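Local coordinates for protein SG7.AF (Anopheles freeborni, PDB 6XL7) that inhibits the alternative pathway of host complement as a mosquito salivary protein, acting on the activated C3 convertase C3bBb while leaving the classical pathway alone, at residues A[3-6]-A[7-11]; A[35-38]-A[39-43]; A[52-56]-A[57-61]. One frame throughout, in Å; residues are numbered along the deposited sequence. Where two conformers were deposited one is given.

Contact 1 (A[3-6]-A[7-11]); sequences KHVQ and ELLKT
Two successive turns of the N-terminal helix 2-13 are joined here by four backbone bonds, with Val-5 packed beside Leu-9 on one side and a water lying between Lys-3 O and Glu-7 on another. Val-5 and Leu-9 lie side by side and point the same way. Their closest atoms are Val-5 CG1 and Leu-9 CD1, 3.7 Å apart. Leu-9 CG, anti to its carbonyl carbon (chi1 -67°), also rests on the carbonyl of the turn before, with Leu-9 CG 3.3 Å from Val-5 O. The four backbone bonds run from residue i+4 to residue i. Among them, Leu-9 N reaches Val-5 O at 2.8 Å. Glu-7 N donates to Lys-3 O at 3.0 Å. The extended chain of Glu-7 takes its carboxylate to water 1, which donates to Glu-7 OE1 at 2.7 Å. The same water gives a weak bond to Lys-3 O, at 3.5 Å. Lys-3 NZ stays 6.8 Å from Glu-7 OE1, so the opposite charges do not pair. Lys-3 CG lies above one face of the His-4 ring, near its rim. Both ring nitrogens of His-4 are bonded: NE2 with Val-52 O and ND1 with Ala-1 N. Leu-8 turns to Leu-41 and Leu-59 of two other helices. Apolar contacts on the packed sides and a water-linked carboxylate on another make this a short amphipathic alpha-helix.

Contact 2 (A[35-38]-A[39-43]); sequences SQLR and EPLTK
Thr-42 and Arg-38 meet one turn apart on helix 23-46. From Thr-42 CB, the nearest atom across the contact is Arg-38 O, 3.2 Å away. At the tip, in the conformer described (a second was deposited), Thr-42 OG1 donates to the same Arg-38 O at 2.8 Å. The first torsion of this conformer (chi1 -65°) sets OG1 beside the backbone N and lets the hydroxyl turn back to the previous turn. Thr-42 N also donates to Arg-38 O, at 3.0 Å. Both bonds grip one oxygen, and the donors come from opposite faces of its plane. The other branch, Thr-42 CG2, leads away to Val-5.

Pro-40 has no N-H to give, and the helix widens and kinks here. The ring fills the turn instead: Pro-40 CD lies 3.4 Å from Ser-35 O, and Pro-40 CG lies 3.4 Å from Gln-36 O. Both carbonyls find other donors. Water 2 donates to Ser-35 O at 2.7 Å and also to Glu-39 OE1, while Gln-36 O accepts from Arg-107 NH1. The other carboxylate oxygen, Glu-39 OE2, forms a long salt bridge with Lys-43 NZ at 3.4 Å. Regular bonding resumes with Leu-41 N on Leu-37 O. The side chains of Leu-37 and Leu-41 run alongside each other, with Leu-37 CD2 4.0 Å from Leu-41 CD1.

These leucines face the interior, where Leu-37 touches Val-66 and Leu-41 touches Met-62 of helix 56-77. Helix 2-13 packs on Arg-38 and Thr-42 through Leu-9 and Val-5. Helix 89-113 meets Leu-37 and Pro-40 through Arg-107.

Contact 3 (A[52-56]-A[57-61]); sequences VKLSK and TCLDR. With SO4 (sulfate ion), chain E.
Ser-55 caps the start of helix 56-77 through its hydroxyl, which meets Cys-58 N. This is the capping hydrogen bond: Cys-58 N donates to Ser-55 OG at 3.1 Å, with an N-H...O angle of 159°. The hydroxyl is placed for this by a first torsion of 167°, which sets OG beside the carbonyl carbon. Backbone bonds then begin the helix. Leu-59 N donates to Ser-55 O, and Asp-60 N donates to Lys-56 O at 2.9 Å. Leu-59 CG also comes within 3.4 Å of the carbonyl oxygen Ser-55 O.

A sulfate ion, probably from the crystallisation liquor, takes further bonds at this helix end. Ser-55 OG donates to sulfate O2 at 2.7 Å, so the hydroxyl accepts from the helix and donates to the anion. Thr-57 N donates to sulfate O4 at 2.9 Å. Thr-57 OG1 adds a weak contact with the ion, at 3.3 Å from both O2 and O4. The methyl Thr-57 CG2 is also close, 3.2 Å from sulfate O4. The positive end of the helix dipole would favour an anion here.

Apolar contact is slight. Leu-54 CB and Leu-59 CD1 approach to 4.2 Å.

The short, weakly bonded strand 53-54 leads into the helix and pairs antiparallel with strand 115-116, Lys-53 bonding with Thr-116. Ser-55 continues the pairing with Leu-114. The disulfide from Cys-58 to Cys-113 ties the first turn of the helix to the end of helix 89-113. On another side, Leu-54 and Leu-59 pack against helix 2-13, where they meet His-4, Glu-7, Leu-8 and Thr-11.

How the contacts relate
The three contacts follow in series from the N terminus. Each joins adjoining residues, so none closes a long loop, and none nests in or crosses another. Contact 1 lies on helix 2-13, contact 2 on helix 23-46, and contact 3 where strand 53-54 leads into helix 56-77. Contacts 1 and 2 pack directly: Leu-8 CD2 is 3.5 Å from Thr-42 N. Contact 1 also touches contact 3, where Leu-8 CD1 is 3.8 Å from Leu-59 CD2. Contacts 2 and 3 do not touch; their nearest atoms are about 7 Å apart. The N-terminal helix thus bridges the other two contacts at one end of the helical bundle.

Contact 1 (A[3-6]-A[7-11])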
ATOM      1  N   LYS A   3      -3.534 -15.099  13.345  1.00 13.86           N
ATOM      2  CA  LYS A   3      -2.323 -14.424  13.822  1.00 14.41           C
ATOM      3  C   LYS A   3      -1.549 -13.773  12.687  1.00 13.13           C
ATOM      4  O   LYS A   3      -0.943 -12.709  12.876  1.00 13.53           O
ATOM      5  CB  LYS A   3      -1.429 -15.382  14.610  1.00 15.65           C
ATOM      6  CG  LYS A   3      -0.793 -16.485  13.769  1.00 18.93           C
ATOM      7  CD  LYS A   3       0.088 -17.412  14.610  1.00 23.85           C
ATOM      8  CE  LYS A   3       1.439 -16.793  14.890  1.00 34.73           C
ATOM      9  NZ  LYS A   3       2.301 -17.712  15.687  1.00 41.71           N
ATOM     10  N   HIS A   4      -1.570 -14.373  11.496  1.00 11.37           N
ATOM     11  CA  HIS A   4      -0.879 -13.784  10.355  1.00 11.21           C
ATOM     12  C   HIS A   4      -1.605 -12.557   9.830  1.00 10.88           C
ATOM     13  O   HIS A   4      -0.964 -11.600   9.377  1.00 11.35           O
ATOM     14  CB  HIS A   4      -0.709 -14.826   9.253  1.00 10.69           C
ATOM     15  CG  HIS A   4      -0.026 -16.055   9.731  1.00 11.58           C
ATOM     16  ND1 HIS A   4      -0.710 -17.200  10.073  1.00 11.72           N
ATOM     17  CD2 HIS A   4       1.277 -16.293  10.011  1.00 11.60           C
ATOM     18  CE1 HIS A   4       0.147 -18.107  10.506  1.00 12.35           C
ATOM     19  NE2 HIS A   4       1.360 -17.582  10.476  1.00 13.83           N
ATOM     20  N   VAL A   5      -2.941 -12.577   9.861  1.00 10.54           N
ATOM     21  CA  VAL A   5      -3.706 -11.378   9.535  1.00 11.23           C
ATOM     22  C   VAL A   5      -3.316 -10.243  10.470  1.00 10.98           C
ATOM     23  O   VAL A   5      -3.049  -9.118  10.027  1.00 10.98           O
ATOM     24  CB  VAL A   5      -5.217 -11.670   9.580  1.00 12.07           C
ATOM     25  CG1 VAL A   5      -6.005 -10.380   9.339  1.00 13.09           C
ATOM     26  CG2 VAL A   5      -5.576 -12.725   8.522  1.00 13.55           C
ATOM     27  N   GLN A   6      -3.235 -10.536  11.770  1.00 11.81           N
ATOM     28  CA  GLN A   6      -2.882  -9.491  12.729  1.00 11.80           C
ATOM     29  C   GLN A   6      -1.473  -8.960  12.486  1.00 11.47           C
ATOM     30  O   GLN A   6      -1.257  -7.743  12.528  1.00 12.12           O
ATOM     31  CB  GLN A   6      -3.041  -9.986  14.160  1.00 13.22           C
ATOM     32  CG  GLN A   6      -2.854  -8.847  15.175  1.00 14.65           C
ATOM     33  CD  GLN A   6      -2.937  -9.300  16.608  1.00 20.18           C
ATOM     34  OE1 GLN A   6      -2.170  -8.846  17.460  1.00 28.40           O
ATOM     35  NE2 GLN A   6      -3.885 -10.175  16.898  1.00 15.12           N
ATOM     36  N   GLU A   7      -0.505  -9.848  12.231  1.00 11.60           N
ATOM     37  CA  GLU A   7       0.860  -9.389  11.988  1.00 11.91           C
ATOM     38  C   GLU A   7       0.932  -8.560  10.711  1.00 13.18           C
ATOM     39  O   GLU A   7       1.630  -7.539  10.649  1.00 13.14           O
ATOM     40  CB  GLU A   7       1.824 -10.577  11.924  1.00 13.48           C
ATOM     41  CG  GLU A   7       3.276 -10.108  11.744  1.00 15.19           C
ATOM     42  CD  GLU A   7       4.296 -11.225  11.749  1.00 20.89           C
ATOM     43  OE1 GLU A   7       3.905 -12.411  11.790  1.00 20.53           O
ATOM     44  OE2 GLU A   7       5.505 -10.900  11.708  1.00 23.24           O
ATOM     45  N   LEU A   8       0.194  -8.968   9.682  1.00 10.92           N
ATOM     46  CA  LEU A   8       0.148  -8.191   8.458  1.00 11.67           C
ATOM     47  C   LEU A   8      -0.491  -6.826   8.697  1.00 10.81           C
ATOM     48  O   LEU A   8      -0.015  -5.806   8.181  1.00 12.69           O
ATOM     49  CB  LEU A   8      -0.606  -8.989   7.401  1.00 13.48           C
ATOM     50  CG  LEU A   8      -0.713  -8.348   6.026  1.00 13.49           C
ATOM     51  CD1 LEU A   8       0.650  -8.305   5.342  1.00 14.41           C
ATOM     52  CD2 LEU A   8      -1.702  -9.139   5.195  1.00 17.37           C
ATOM     53  N   LEU A   9      -1.577  -6.778   9.470  1.00 11.85           N
ATOM     54  CA  LEU A   9      -2.220  -5.492   9.732  1.00 12.95           C
ATOM     55  C   LEU A   9      -1.362  -4.597  10.619  1.00 12.17           C
ATOM     56  O   LEU A   9      -1.412  -3.366  10.484  1.00 14.01           O
ATOM     57  CB  LEU A   9      -3.625  -5.700  10.301  1.00 13.50           C
ATOM     58  CG  LEU A   9      -4.542  -6.324   9.241  1.00 12.17           C
ATOM     59  CD1 LEU A   9      -5.878  -6.693   9.829  1.00 14.23           C
ATOM     60  CD2 LEU A   9      -4.731  -5.378   8.057  1.00 16.34           C
ATOM     61  N   LYS A  10      -0.557  -5.184  11.505  1.00 11.13           N
ATOM     62  CA  LYS A  10       0.432  -4.401  12.237  1.00 13.38           C
ATOM     63  C   LYS A  10       1.356  -3.675  11.268  1.00 14.95           C
ATOM     64  O   LYS A  10       1.662  -2.487  11.451  1.00 17.33           O
ATOM     65  CB  LYS A  10       1.225  -5.330  13.150  1.00 14.38           C
ATOM     66  CG  LYS A  10       2.438  -4.692  13.812  1.00 16.67           C
ATOM     67  CD  LYS A  10       3.115  -5.712  14.707  1.00 21.75           C
ATOM     68  CE  LYS A  10       4.410  -5.185  15.289  1.00 34.75           C
ATOM     69  NZ  LYS A  10       5.159  -6.262  15.989  1.00 41.92           N
ATOM     70  N   THR A  11       1.764  -4.362  10.206  1.00 13.53           N
ATOM     71  CA  THR A  11       2.594  -3.742   9.180  1.00 14.08           C
ATOM     72  C   THR A  11       1.829  -2.656   8.426  1.00 15.23           C
ATOM     73  O   THR A  11       2.389  -1.595   8.124  1.00 14.94           O
ATOM     74  CB  THR A  11       3.138  -4.832   8.253  1.00 13.48           C
ATOM     75  OG1 THR A  11       4.223  -5.496   8.913  1.00 24.35           O
ATOM     76  CG2 THR A  11       3.647  -4.258   6.945  1.00 19.04           C
TER
HETATM   77  O   HOH W   1       2.146 -14.257  12.628  1.00 24.93           O

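Contact 2 (A[35-38]-A[39-43])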
ATOM      1  N   SER A  35      -7.455  -1.726  -1.657  1.00 14.03           N
ATOM      2  CA  SER A  35      -7.905  -2.610  -2.729  1.00 14.12           C
ATOM      3  C   SER A  35      -6.741  -3.379  -3.347  1.00 13.81           C
ATOM      4  O   SER A  35      -6.899  -4.544  -3.721  1.00 15.89           O
ATOM      5  CB  SER A  35      -8.634  -1.798  -3.804  1.00 15.31           C
ATOM      6  OG  SER A  35      -7.787  -0.802  -4.358  1.00 17.55           O
ATOM      7  N   GLN A  36      -5.577  -2.747  -3.472  1.00 13.43           N
ATOM      8  CA  GLN A  36      -4.459  -3.389  -4.142  1.00 13.23           C
ATOM      9  C   GLN A  36      -3.599  -4.230  -3.208  1.00 13.04           C
ATOM     10  O   GLN A  36      -2.895  -5.136  -3.684  1.00 13.86           O
ATOM     11  CB  GLN A  36      -3.573  -2.343  -4.828  1.00 11.85           C
ATOM     12  CG  GLN A  36      -4.245  -1.599  -5.981  1.00 13.64           C
ATOM     13  CD  GLN A  36      -4.395  -2.454  -7.219  1.00 15.72           C
ATOM     14  OE1 GLN A  36      -3.551  -3.304  -7.516  1.00 18.13           O
ATOM     15  NE2 GLN A  36      -5.473  -2.229  -7.956  1.00 20.21           N
ATOM     16  N   LEU A  37      -3.644  -3.963  -1.900  1.00 12.41           N
ATOM     17  CA  LEU A  37      -2.728  -4.607  -0.963  1.00 12.13           C
ATOM     18  C   LEU A  37      -3.424  -5.241   0.238  1.00 12.85           C
ATOM     19  O   LEU A  37      -3.277  -6.450   0.465  1.00 12.07           O
ATOM     20  CB  LEU A  37      -1.657  -3.610  -0.509  1.00 11.44           C
ATOM     21  CG  LEU A  37      -0.623  -3.273  -1.590  1.00 12.56           C
ATOM     22  CD1 LEU A  37       0.119  -2.014  -1.220  1.00 16.88           C
ATOM     23  CD2 LEU A  37       0.352  -4.430  -1.751  1.00 14.94           C
ATOM     24  N   ARG A  38      -4.180  -4.459   1.016  1.00 11.39           N
ATOM     25  CA  ARG A  38      -4.683  -4.977   2.283  0.53 11.71           C
ATOM     26  C   ARG A  38      -5.645  -6.143   2.067  1.00 11.89           C
ATOM     27  O   ARG A  38      -5.501  -7.195   2.697  1.00 12.02           O
ATOM     28  CB  ARG A  38      -5.317  -3.861   3.116  0.53 12.23           C
ATOM     29  CG  ARG A  38      -5.494  -4.239   4.581  0.53 12.47           C
ATOM     30  CD  ARG A  38      -6.159  -3.138   5.398  0.53 16.43           C
ATOM     31  NE  ARG A  38      -5.279  -1.995   5.634  0.53 19.07           N
ATOM     32  CZ  ARG A  38      -5.308  -0.872   4.924  0.53 20.64           C
ATOM     33  NH1 ARG A  38      -6.170  -0.745   3.930  0.53 17.18           N
ATOM     34  NH2 ARG A  38      -4.476   0.126   5.198  0.53 14.59           N
ATOM     35  N   GLU A  39      -6.617  -5.980   1.169  1.00 12.06           N
ATOM     36  CA  GLU A  39      -7.558  -7.082   0.943  1.00 14.94           C
ATOM     37  C   GLU A  39      -6.894  -8.328   0.368  1.00 14.17           C
ATOM     38  O   GLU A  39      -7.032  -9.406   0.974  1.00 14.03           O
ATOM     39  CB  GLU A  39      -8.790  -6.621   0.150  1.00 16.01           C
ATOM     40  CG  GLU A  39      -9.675  -7.782  -0.256  1.00 18.31           C
ATOM     41  CD  GLU A  39     -10.916  -7.365  -1.022  1.00 27.64           C
ATOM     42  OE1 GLU A  39     -10.997  -6.195  -1.451  1.00 33.89           O
ATOM     43  OE2 GLU A  39     -11.809  -8.224  -1.193  1.00 33.96           O
ATOM     44  N   PRO A  40      -6.151  -8.275  -0.742  1.00 12.93           N
ATOM     45  CA  PRO A  40      -5.574  -9.525  -1.264  1.00 13.96           C
ATOM     46  C   PRO A  40      -4.541 -10.155  -0.348  1.00 12.17           C
ATOM     47  O   PRO A  40      -4.502 -11.384  -0.239  1.00 13.94           O
ATOM     48  CB  PRO A  40      -4.996  -9.126  -2.630  1.00 14.08           C
ATOM     49  CG  PRO A  40      -4.910  -7.658  -2.604  1.00 18.25           C
ATOM     50  CD  PRO A  40      -5.992  -7.160  -1.694  1.00 14.48           C
ATOM     51  N   LEU A  41      -3.725  -9.363   0.347  1.00 11.53           N
ATOM     52  CA  LEU A  41      -2.703  -9.986   1.184  1.00 11.72           C
ATOM     53  C   LEU A  41      -3.292 -10.589   2.458  1.00 11.98           C
ATOM     54  O   LEU A  41      -2.818 -11.635   2.918  1.00 12.29           O
ATOM     55  CB  LEU A  41      -1.564  -9.015   1.495  1.00 11.16           C
ATOM     56  CG  LEU A  41      -0.705  -8.588   0.304  1.00 11.75           C
ATOM     57  CD1 LEU A  41       0.309  -7.550   0.763  1.00 13.71           C
ATOM     58  CD2 LEU A  41      -0.007  -9.781  -0.339  1.00 14.38           C
ATOM     59  N   THR A  42      -4.305  -9.946   3.036  0.56 11.59           N
ATOM     60  CA  THR A  42      -4.986 -10.541   4.176  0.56 11.74           C
ATOM     61  C   THR A  42      -5.592 -11.882   3.797  0.56 11.93           C
ATOM     62  O   THR A  42      -5.448 -12.869   4.527  0.56 12.33           O
ATOM     63  CB  THR A  42      -6.060  -9.590   4.691  0.56 12.33           C
ATOM     64  OG1 THR A  42      -5.437  -8.405   5.189  0.56 12.80           O
ATOM     65  CG2 THR A  42      -6.847 -10.240   5.805  0.56 12.63           C
ATOM     66  N   LYS A  43      -6.275 -11.934   2.649  1.00 13.56           N
ATOM     67  CA  LYS A  43      -6.864 -13.189   2.187  1.00 15.32           C
ATOM     68  C   LYS A  43      -5.800 -14.264   2.020  1.00 14.22           C
ATOM     69  O   LYS A  43      -6.033 -15.436   2.341  1.00 16.99           O
ATOM     70  CB  LYS A  43      -7.563 -12.986   0.845  1.00 17.91           C
ATOM     71  CG  LYS A  43      -8.771 -12.088   0.822  1.00 28.82           C
ATOM     72  CD  LYS A  43      -9.392 -12.189  -0.572  1.00 39.68           C
ATOM     73  CE  LYS A  43     -10.450 -11.148  -0.822  1.00 43.88           C
ATOM     74  NZ  LYS A  43     -11.136 -11.380  -2.125  1.00 40.60           N
TER
HETATM   75  O   HOH W   2      -9.177  -6.030  -3.701  1.00 24.47           O

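Contact 3 (A[52-56]-A[57-61])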
ATOM      1  N   VAL A  52       3.174 -20.955  10.443  1.00 12.19           N
ATOM      2  CA  VAL A  52       3.935 -20.287   9.391  1.00 12.02           C
ATOM      3  C   VAL A  52       4.602 -19.042   9.963  1.00 13.83           C
ATOM      4  O   VAL A  52       4.016 -18.316  10.780  1.00 13.31           O
ATOM      5  CB  VAL A  52       3.015 -19.933   8.210  1.00 11.47           C
ATOM      6  CG1 VAL A  52       3.746 -19.043   7.218  1.00 13.57           C
ATOM      7  CG2 VAL A  52       2.530 -21.192   7.511  1.00 13.12           C
ATOM      8  N   LYS A  53       5.843 -18.794   9.541  1.00 13.05           N
ATOM      9  CA  LYS A  53       6.573 -17.586   9.916  1.00 12.73           C
ATOM     10  C   LYS A  53       6.589 -16.613   8.742  1.00 14.45           C
ATOM     11  O   LYS A  53       6.897 -17.003   7.607  1.00 14.24           O
ATOM     12  CB  LYS A  53       8.007 -17.916  10.334  1.00 15.04           C
ATOM     13  CG  LYS A  53       8.794 -16.709  10.848  1.00 21.65           C
ATOM     14  CD  LYS A  53      10.221 -17.086  11.225  1.00 29.71           C
ATOM     15  CE  LYS A  53      11.016 -15.857  11.626  1.00 36.80           C
ATOM     16  NZ  LYS A  53      10.352 -15.119  12.737  1.00 44.21           N
ATOM     17  N   LEU A  54       6.235 -15.358   9.005  1.00 12.89           N
ATOM     18  CA  LEU A  54       6.321 -14.310   7.994  1.00 12.11           C
ATOM     19  C   LEU A  54       7.710 -13.685   8.004  1.00 12.64           C
ATOM     20  O   LEU A  54       8.357 -13.575   9.047  1.00 14.21           O
ATOM     21  CB  LEU A  54       5.283 -13.211   8.249  1.00 12.59           C
ATOM     22  CG  LEU A  54       3.818 -13.656   8.305  1.00 12.61           C
ATOM     23  CD1 LEU A  54       2.901 -12.430   8.361  1.00 13.29           C
ATOM     24  CD2 LEU A  54       3.452 -14.544   7.123  1.00 16.69           C
ATOM     25  N   SER A  55       8.147 -13.245   6.828  1.00 13.18           N
ATOM     26  CA  SER A  55       9.430 -12.564   6.682  1.00 15.14           C
ATOM     27  C   SER A  55       9.303 -11.098   7.088  1.00 14.59           C
ATOM     28  O   SER A  55       8.622 -10.313   6.416  1.00 12.73           O
ATOM     29  CB  SER A  55       9.894 -12.661   5.232  1.00 14.28           C
ATOM     30  OG  SER A  55      10.967 -11.763   4.982  1.00 15.79           O
ATOM     31  N   LYS A  56      10.009 -10.718   8.154  1.00 14.14           N
ATOM     32  CA  LYS A  56       9.990  -9.325   8.595  1.00 17.22           C
ATOM     33  C   LYS A  56      10.618  -8.401   7.558  1.00 15.38           C
ATOM     34  O   LYS A  56      10.137  -7.281   7.353  1.00 16.01           O
ATOM     35  CB  LYS A  56      10.674  -9.185   9.955  1.00 22.50           C
ATOM     36  CG  LYS A  56       9.843  -9.759  11.098  1.00 29.54           C
ATOM     37  CD  LYS A  56      10.430  -9.410  12.456  1.00 36.74           C
ATOM     38  CE  LYS A  56       9.669 -10.106  13.572  1.00 39.66           C
ATOM     39  NZ  LYS A  56       9.664 -11.583  13.378  1.00 41.02           N
ATOM     40  N   THR A  57      11.673  -8.850   6.882  1.00 17.11           N
ATOM     41  CA  THR A  57      12.279  -8.003   5.856  1.00 16.99           C
ATOM     42  C   THR A  57      11.320  -7.780   4.698  1.00 15.00           C
ATOM     43  O   THR A  57      11.250  -6.677   4.150  1.00 16.25           O
ATOM     44  CB  THR A  57      13.614  -8.572   5.371  1.00 23.79           C
ATOM     45  OG1 THR A  57      13.426  -9.878   4.815  1.00 27.42           O
ATOM     46  CG2 THR A  57      14.606  -8.659   6.516  1.00 23.90           C
ATOM     47  N   CYS A  58      10.546  -8.804   4.331  1.00 13.55           N
ATOM     48  CA  CYS A  58       9.548  -8.642   3.280  1.00 14.55           C
ATOM     49  C   CYS A  58       8.501  -7.613   3.680  1.00 12.24           C
ATOM     50  O   CYS A  58       8.141  -6.727   2.891  1.00 13.34           O
ATOM     51  CB  CYS A  58       8.888  -9.992   3.021  1.00 12.00           C
ATOM     52  SG  CYS A  58       7.672 -10.012   1.680  1.00 16.38           S
ATOM     53  N   LEU A  59       8.000  -7.714   4.914  1.00 12.09           N
ATOM     54  CA  LEU A  59       6.989  -6.775   5.389  1.00 13.08           C
ATOM     55  C   LEU A  59       7.535  -5.355   5.445  1.00 12.67           C
ATOM     56  O   LEU A  59       6.860  -4.402   5.026  1.00 12.52           O
ATOM     57  CB  LEU A  59       6.480  -7.219   6.761  1.00 14.39           C
ATOM     58  CG  LEU A  59       5.726  -8.549   6.777  1.00 17.08           C
ATOM     59  CD1 LEU A  59       5.591  -9.047   8.213  1.00 18.24           C
ATOM     60  CD2 LEU A  59       4.358  -8.381   6.141  1.00 17.67           C
ATOM     61  N   ASP A  60       8.768  -5.196   5.924  1.00 13.79           N
ATOM     62  CA  ASP A  60       9.373  -3.869   6.021  1.00 13.87           C
ATOM     63  C   ASP A  60       9.528  -3.229   4.646  1.00 14.95           C
ATOM     64  O   ASP A  60       9.288  -2.025   4.483  1.00 15.20           O
ATOM     65  CB  ASP A  60      10.746  -3.975   6.683  1.00 16.16           C
ATOM     66  CG  ASP A  60      10.674  -4.281   8.174  1.00 20.36           C
ATOM     67  OD1 ASP A  60       9.571  -4.230   8.759  1.00 25.46           O
ATOM     68  OD2 ASP A  60      11.740  -4.574   8.768  1.00 24.80           O
ATOM     69  N   ARG A  61       9.929  -4.022   3.646  1.00 13.59           N
ATOM     70  CA  ARG A  61      10.057  -3.500   2.287  1.00 15.72           C
ATOM     71  C   ARG A  61       8.712  -3.082   1.725  1.00 13.91           C
ATOM     72  O   ARG A  61       8.631  -2.107   0.967  1.00 13.67           O
ATOM     73  CB  ARG A  61      10.706  -4.526   1.360  1.00 16.19           C
ATOM     74  CG  ARG A  61      12.174  -4.735   1.602  1.00 21.87           C
ATOM     75  CD  ARG A  61      12.825  -5.492   0.454  1.00 28.24           C
ATOM     76  NE  ARG A  61      12.268  -6.832   0.289  1.00 30.82           N
ATOM     77  CZ  ARG A  61      12.732  -7.915   0.905  1.00 32.42           C
ATOM     78  NH1 ARG A  61      13.765  -7.820   1.733  1.00 32.06           N
ATOM     79  NH2 ARG A  61      12.164  -9.096   0.690  1.00 24.73           N
TER
HETATM   80  S   SO4 E 204      13.504 -12.556   7.498  1.00 34.32           S
HETATM   81  O1  SO4 E 204      14.946 -12.737   7.654  1.00 48.33           O
HETATM   82  O2  SO4 E 204      13.124 -12.908   6.132  1.00 28.70           O
HETATM   83  O3  SO4 E 204      12.806 -13.430   8.433  1.00 38.45           O
HETATM   84  O4  SO4 E 204      13.165 -11.166   7.790  1.00 26.70           O